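MUTM (fpg) protein (Thermus thermophilus, PDB 1EE8) belongs to the MutM (Fpg) family, whose members join a beta-sandwich N-terminal domain to a helical H2TH domain and a zinc finger. Local coordinates at residues A31-T36 with T82-V87; R42-V47 with L86-R91. All blocks are in the same frame, centred on the assembly; numbering follows the deposited sequence.

Contact 1 (A31-T36 with T82-V87)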
loop_
_atom_site.group_PDB
_atom_site.type_symbol
_atom_site.label_atom_id
_atom_site.label_comp_id
_atom_site.label_asym_id
_atom_site.label_seq_id
_atom_site.Cartn_x
_atom_site.Cartn_y
_atom_site.Cartn_z
ATOM N N ALA A 31 1.152 -12.827 -4.511
ATOM C CA ALA A 31 0.960 -13.080 -5.936
ATOM C C ALA A 31 -0.510 -12.957 -6.307
ATOM O O ALA A 31 -0.855 -12.390 -7.343
ATOM C CB ALA A 31 1.463 -14.479 -6.298
ATOM N N ARG A 32 -1.375 -13.499 -5.454
ATOM C CA ARG A 32 -2.815 -13.472 -5.693
ATOM C C ARG A 32 -3.532 -12.297 -5.022
ATOM O O ARG A 32 -4.500 -11.764 -5.553
ATOM C CB ARG A 32 -3.445 -14.781 -5.212
ATOM C CG ARG A 32 -3.020 -16.027 -5.984
ATOM C CD ARG A 32 -3.829 -17.245 -5.527
ATOM N NE ARG A 32 -3.597 -18.433 -6.348
ATOM C CZ ARG A 32 -2.513 -19.203 -6.277
ATOM N NH1 ARG A 32 -1.545 -18.920 -5.413
ATOM N NH2 ARG A 32 -2.395 -20.263 -7.075
ATOM N N TYR A 33 -3.062 -11.913 -3.842
ATOM C CA TYR A 33 -3.657 -10.809 -3.095
ATOM C C TYR A 33 -2.652 -9.683 -3.143
ATOM O O TYR A 33 -1.726 -9.616 -2.338
ATOM C CB TYR A 33 -3.938 -11.284 -1.675
ATOM C CG TYR A 33 -4.602 -12.634 -1.714
ATOM C CD1 TYR A 33 -5.650 -12.878 -2.600
ATOM C CD2 TYR A 33 -4.132 -13.693 -0.939
ATOM C CE1 TYR A 33 -6.208 -14.144 -2.726
ATOM C CE2 TYR A 33 -4.686 -14.961 -1.058
ATOM C CZ TYR A 33 -5.718 -15.180 -1.959
ATOM O OH TYR A 33 -6.217 -16.443 -2.136
ATOM N N ARG A 34 -2.851 -8.803 -4.118
ATOM C CA ARG A 34 -1.935 -7.704 -4.376
ATOM C C ARG A 34 -2.241 -6.367 -3.739
ATOM O O ARG A 34 -3.381 -5.892 -3.772
ATOM C CB ARG A 34 -1.818 -7.515 -5.883
ATOM C CG ARG A 34 -1.418 -8.776 -6.616
ATOM C CD ARG A 34 -1.684 -8.657 -8.112
ATOM N NE ARG A 34 -1.507 -9.947 -8.772
ATOM C CZ ARG A 34 -2.069 -10.284 -9.930
ATOM N NH1 ARG A 34 -2.853 -9.424 -10.568
ATOM N NH2 ARG A 34 -1.843 -11.484 -10.450
ATOM N N ASN A 35 -1.199 -5.763 -3.170
ATOM C CA ASN A 35 -1.301 -4.451 -2.545
ATOM C C ASN A 35 -2.426 -4.347 -1.531
ATOM O O ASN A 35 -3.091 -3.319 -1.450
ATOM C CB ASN A 35 -1.496 -3.385 -3.630
ATOM C CG ASN A 35 -0.378 -3.389 -4.653
ATOM O OD1 ASN A 35 -0.600 -3.629 -5.844
ATOM N ND2 ASN A 35 0.833 -3.129 -4.192
ATOM N N THR A 36 -2.643 -5.396 -0.749
ATOM C CA THR A 36 -3.712 -5.353 0.242
ATOM C C THR A 36 -3.384 -4.427 1.419
ATOM O O THR A 36 -4.290 -3.937 2.086
ATOM C CB THR A 36 -4.042 -6.766 0.773
ATOM O OG1 THR A 36 -2.866 -7.353 1.343
ATOM C CG2 THR A 36 -4.541 -7.647 -0.358
ATOM N N THR A 82 -9.196 -21.492 3.736
ATOM C CA THR A 82 -9.201 -20.041 3.863
ATOM C C THR A 82 -7.815 -19.557 3.451
ATOM O O THR A 82 -6.806 -20.064 3.935
ATOM C CB THR A 82 -9.527 -19.617 5.306
ATOM O OG1 THR A 82 -10.899 -19.949 5.591
ATOM C CG2 THR A 82 -9.317 -18.106 5.485
ATOM N N ARG A 83 -7.777 -18.584 2.548
ATOM C CA ARG A 83 -6.524 -18.042 2.022
ATOM C C ARG A 83 -6.209 -16.656 2.570
ATOM O O ARG A 83 -5.074 -16.197 2.500
ATOM C CB ARG A 83 -6.596 -17.945 0.495
ATOM C CG ARG A 83 -7.081 -19.208 -0.199
ATOM C CD ARG A 83 -6.130 -20.372 -0.001
ATOM N NE ARG A 83 -6.600 -21.542 -0.738
ATOM C CZ ARG A 83 -5.949 -22.697 -0.809
ATOM N NH1 ARG A 83 -4.791 -22.845 -0.185
ATOM N NH2 ARG A 83 -6.461 -23.706 -1.504
ATOM N N ALA A 84 -7.221 -15.970 3.080
ATOM C CA ALA A 84 -6.976 -14.642 3.625
ATOM C C ALA A 84 -8.067 -14.295 4.619
ATOM O O ALA A 84 -9.115 -14.925 4.639
ATOM C CB ALA A 84 -6.944 -13.613 2.511
ATOM N N ALA A 85 -7.812 -13.293 5.446
ATOM C CA ALA A 85 -8.811 -12.879 6.417
ATOM C C ALA A 85 -8.843 -11.363 6.499
ATOM O O ALA A 85 -7.796 -10.722 6.564
ATOM C CB ALA A 85 -8.490 -13.471 7.792
ATOM N N LEU A 86 -10.049 -10.803 6.468
ATOM C CA LEU A 86 -10.241 -9.370 6.589
ATOM C C LEU A 86 -10.606 -9.197 8.055
ATOM O O LEU A 86 -11.721 -9.522 8.466
ATOM C CB LEU A 86 -11.400 -8.898 5.706
ATOM C CG LEU A 86 -11.095 -8.468 4.268
ATOM C CD1 LEU A 86 -9.999 -9.322 3.686
ATOM C CD2 LEU A 86 -12.363 -8.541 3.425
ATOM N N VAL A 87 -9.652 -8.717 8.840
ATOM C CA VAL A 87 -9.857 -8.525 10.266
ATOM C C VAL A 87 -10.467 -7.156 10.544
ATOM O O VAL A 87 -9.802 -6.135 10.391
ATOM C CB VAL A 87 -8.523 -8.652 11.015
ATOM C CG1 VAL A 87 -8.730 -8.458 12.502
ATOM C CG2 VAL A 87 -7.903 -10.020 10.722
#

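Contact 2 (R42-V47 with L86-R91)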
loop_
_atom_site.group_PDB
_atom_site.type_symbol
_atom_site.label_atom_id
_atom_site.label_comp_id
_atom_site.label_asym_id
_atom_site.label_seq_id
_atom_site.Cartn_x
_atom_site.Cartn_y
_atom_site.Cartn_z
ATOM N N ARG A 42 -8.431 1.274 7.586
ATOM C CA ARG A 42 -9.399 2.187 6.994
ATOM C C ARG A 42 -10.800 1.670 7.270
ATOM O O ARG A 42 -11.026 0.454 7.329
ATOM C CB ARG A 42 -9.191 2.278 5.477
ATOM C CG ARG A 42 -7.826 2.776 5.042
ATOM C CD ARG A 42 -7.708 2.702 3.538
ATOM N NE ARG A 42 -6.367 3.042 3.065
ATOM C CZ ARG A 42 -5.897 4.281 2.931
ATOM N NH1 ARG A 42 -6.643 5.330 3.228
ATOM N NH2 ARG A 42 -4.668 4.463 2.488
ATOM N N ARG A 43 -11.748 2.580 7.435
ATOM C CA ARG A 43 -13.114 2.155 7.690
ATOM C C ARG A 43 -13.781 1.787 6.383
ATOM O O ARG A 43 -13.491 2.370 5.339
ATOM C CB ARG A 43 -13.899 3.256 8.396
ATOM C CG ARG A 43 -13.472 3.433 9.834
ATOM C CD ARG A 43 -14.211 4.559 10.526
ATOM N NE ARG A 43 -13.699 4.731 11.881
ATOM C CZ ARG A 43 -13.972 3.918 12.899
ATOM N NH1 ARG A 43 -14.770 2.869 12.723
ATOM N NH2 ARG A 43 -13.425 4.141 14.090
ATOM N N ILE A 44 -14.650 0.788 6.444
ATOM C CA ILE A 44 -15.371 0.332 5.270
ATOM C C ILE A 44 -16.601 1.219 5.114
ATOM O O ILE A 44 -17.494 1.200 5.960
ATOM C CB ILE A 44 -15.804 -1.137 5.436
ATOM C CG1 ILE A 44 -14.557 -2.018 5.595
ATOM C CG2 ILE A 44 -16.651 -1.575 4.242
ATOM C CD1 ILE A 44 -14.856 -3.486 5.799
ATOM N N LEU A 45 -16.636 1.989 4.033
ATOM C CA LEU A 45 -17.745 2.897 3.766
ATOM C C LEU A 45 -18.858 2.286 2.925
ATOM O O LEU A 45 -20.007 2.719 2.995
ATOM C CB LEU A 45 -17.218 4.152 3.080
ATOM C CG LEU A 45 -16.086 4.843 3.850
ATOM C CD1 LEU A 45 -15.682 6.121 3.131
ATOM C CD2 LEU A 45 -16.542 5.142 5.270
ATOM N N GLU A 46 -18.518 1.285 2.121
ATOM C CA GLU A 46 -19.508 0.622 1.282
ATOM C C GLU A 46 -18.955 -0.652 0.678
ATOM O O GLU A 46 -17.741 -0.861 0.642
ATOM C CB GLU A 46 -19.953 1.540 0.143
ATOM C CG GLU A 46 -21.269 2.249 0.377
ATOM C CD GLU A 46 -22.482 1.331 0.282
ATOM O OE1 GLU A 46 -22.313 0.089 0.228
ATOM O OE2 GLU A 46 -23.613 1.865 0.272
ATOM N N VAL A 47 -19.866 -1.503 0.216
ATOM C CA VAL A 47 -19.504 -2.751 -0.443
ATOM C C VAL A 47 -20.303 -2.731 -1.740
ATOM O O VAL A 47 -21.515 -2.951 -1.738
ATOM C CB VAL A 47 -19.901 -3.991 0.390
ATOM C CG1 VAL A 47 -19.451 -5.271 -0.324
ATOM C CG2 VAL A 47 -19.273 -3.919 1.771
ATOM N N LEU A 86 -10.049 -10.803 6.468
ATOM C CA LEU A 86 -10.241 -9.370 6.589
ATOM C C LEU A 86 -10.606 -9.197 8.055
ATOM O O LEU A 86 -11.721 -9.522 8.466
ATOM C CB LEU A 86 -11.400 -8.898 5.706
ATOM C CG LEU A 86 -11.095 -8.468 4.268
ATOM C CD1 LEU A 86 -9.999 -9.322 3.686
ATOM C CD2 LEU A 86 -12.363 -8.541 3.425
ATOM N N VAL A 87 -9.652 -8.717 8.840
ATOM C CA VAL A 87 -9.857 -8.525 10.266
ATOM C C VAL A 87 -10.467 -7.156 10.544
ATOM O O VAL A 87 -9.802 -6.135 10.391
ATOM C CB VAL A 87 -8.523 -8.652 11.015
ATOM C CG1 VAL A 87 -8.730 -8.458 12.502
ATOM C CG2 VAL A 87 -7.903 -10.020 10.722
ATOM N N LEU A 88 -11.739 -7.153 10.932
ATOM C CA LEU A 88 -12.459 -5.924 11.252
ATOM C C LEU A 88 -12.447 -5.723 12.758
ATOM O O LEU A 88 -12.120 -6.639 13.511
ATOM C CB LEU A 88 -13.905 -6.005 10.768
ATOM C CG LEU A 88 -14.182 -5.804 9.277
ATOM C CD1 LEU A 88 -13.071 -6.375 8.423
ATOM C CD2 LEU A 88 -15.510 -6.454 8.957
ATOM N N GLU A 89 -12.813 -4.533 13.205
ATOM C CA GLU A 89 -12.806 -4.279 14.633
ATOM C C GLU A 89 -13.843 -5.152 15.333
ATOM O O GLU A 89 -13.583 -5.685 16.410
ATOM C CB GLU A 89 -13.054 -2.786 14.921
ATOM C CG GLU A 89 -14.475 -2.289 14.688
ATOM C CD GLU A 89 -14.612 -0.783 14.906
ATOM O OE1 GLU A 89 -14.129 -0.004 14.052
ATOM O OE2 GLU A 89 -15.198 -0.378 15.935
ATOM N N GLY A 90 -15.001 -5.328 14.707
ATOM C CA GLY A 90 -16.049 -6.125 15.318
ATOM C C GLY A 90 -16.058 -7.607 14.988
ATOM O O GLY A 90 -16.663 -8.402 15.712
ATOM N N ARG A 91 -15.398 -7.989 13.898
ATOM C CA ARG A 91 -15.357 -9.388 13.498
ATOM C C ARG A 91 -14.363 -9.622 12.372
ATOM O O ARG A 91 -13.652 -8.714 11.959
ATOM C CB ARG A 91 -16.734 -9.857 13.041
ATOM C CG ARG A 91 -17.306 -9.054 11.887
ATOM C CD ARG A 91 -18.208 -9.912 11.026
ATOM N NE ARG A 91 -19.246 -10.613 11.782
ATOM C CZ ARG A 91 -20.270 -10.020 12.388
ATOM N NH1 ARG A 91 -20.405 -8.699 12.341
ATOM N NH2 ARG A 91 -21.177 -10.753 13.021
#

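Contact 1 (A31-T36 with T82-V87)
Tyr33 lays the phenol end of its side chain against the start of the Arg83 side chain, linking two strands far apart in the strand order of the curled, two-layered beta-sandwich that marks the N-terminal domain of Fpg proteins. Strand 33-34 is an edge strand; five strands separate it from strand 82-88 across the sheet, which curls to bring Tyr33 CA within 8.4 Å of Ala84 CA. A tyrosine suits this span, since its long rigid ring fills the gap and keeps the hydroxyl at the far end. The tightest approach is Tyr33 OH to Arg83 CB at 3.1 Å, with Arg83 CG next, 3.5 Å from Tyr33 OH. With CG beside the backbone N (chi1 -46°), the Tyr33 ring is swung out toward the opposing strand. From its side chain Arg83 contributes CB and CG; its backbone O also lies 3.8 Å from Tyr33 CE2, oblique to the ring. A bend at its second torsion (chi2 -64°) leads the guanidinium away, and there NE donates to the backbone carbonyl of Asp97; an arginine can thus serve both ends, apolar methylenes near the backbone and charge at the tip. The third participant, Ala84, offers a methyl small enough to approach the ring obliquely, its CB 4.4 Å from Tyr33 CE2. The Tyr33 ring also meets His27 edge-to-face and touches Leu104 of strand 103-108. Its own neighbour in sequence covers one face, where Arg32 CB lies 3.7 Å above the plane of the Tyr33 ring, displaced toward the rim.

Contact 2 (R42-V47 with L86-R91)
Arg43 reaches toward Glu89 over the intervening strand 21-26, which lies between strands 42-50 and 82-88 in the beta-sandwich of the N-terminal domain. From CB, which points neither at nor away from the partner segment, the chain runs extended through CG and CD to NE, and the side chain packs on Thr21 of the strand it spans. A turn at chi4 (-75°) then sets the guanidinium across the stem. NH1 does the work: it approaches Glu89 OE1 at 3.2 Å in a salt bridge whose hydrogen bond is weak, bent to 131° at the proton, and it also donates to the carbonyl of Gly19. NH2 stays 4.2 Å from Glu89 OE1, and Glu89 OE2 lies 4.6 Å from Arg43 NH1, so the bridge has a single prong, with the two flat groups turned 56° against each other. OE1 is more firmly engaged by the hydroxyl of Thr21, which helps to position the carboxylate. Long charged side chains suit this exposed margin, where both can probably stay in contact with solvent while they meet. Deeper in, apolar branches take over: Ile44 CD1 rests 4.2 Å from Leu88 CG, both residues buried, with Leu58 beside Ile44 and Val17 of helix 3-17 beside Leu88. Just beyond, Leu45 and Glu46 both face Ala57 in a classic beta bulge. Glu46 OE2 pairs with Arg14 of helix 3-17, while Glu46 OE1 accepts from the backbone N of Val47 at 2.9 Å through its anti lone pair.

Contact 1 and contact 2 meet on one strand, 82-88, with centres about 14 Å apart. Their segments overlap at Leu86 and Val87, neither of which makes a cross-segment contact within 4.5 Å. Contact 1 uses Arg83 and Ala84 near the start of that strand, contact 2 Leu88 at its end and Glu89 just past it. Contact 1 is mostly buried, with Arg83 partly exposed, whereas contact 2 passes from the interior to a charged, solvent-facing margin. The contact centres lie about 20 and 23 Å from the centre of the chain, on the same side of it, and belong to a different part of the sequence from the zinc site of Cys238, Cys241, Cys258 and Cys261.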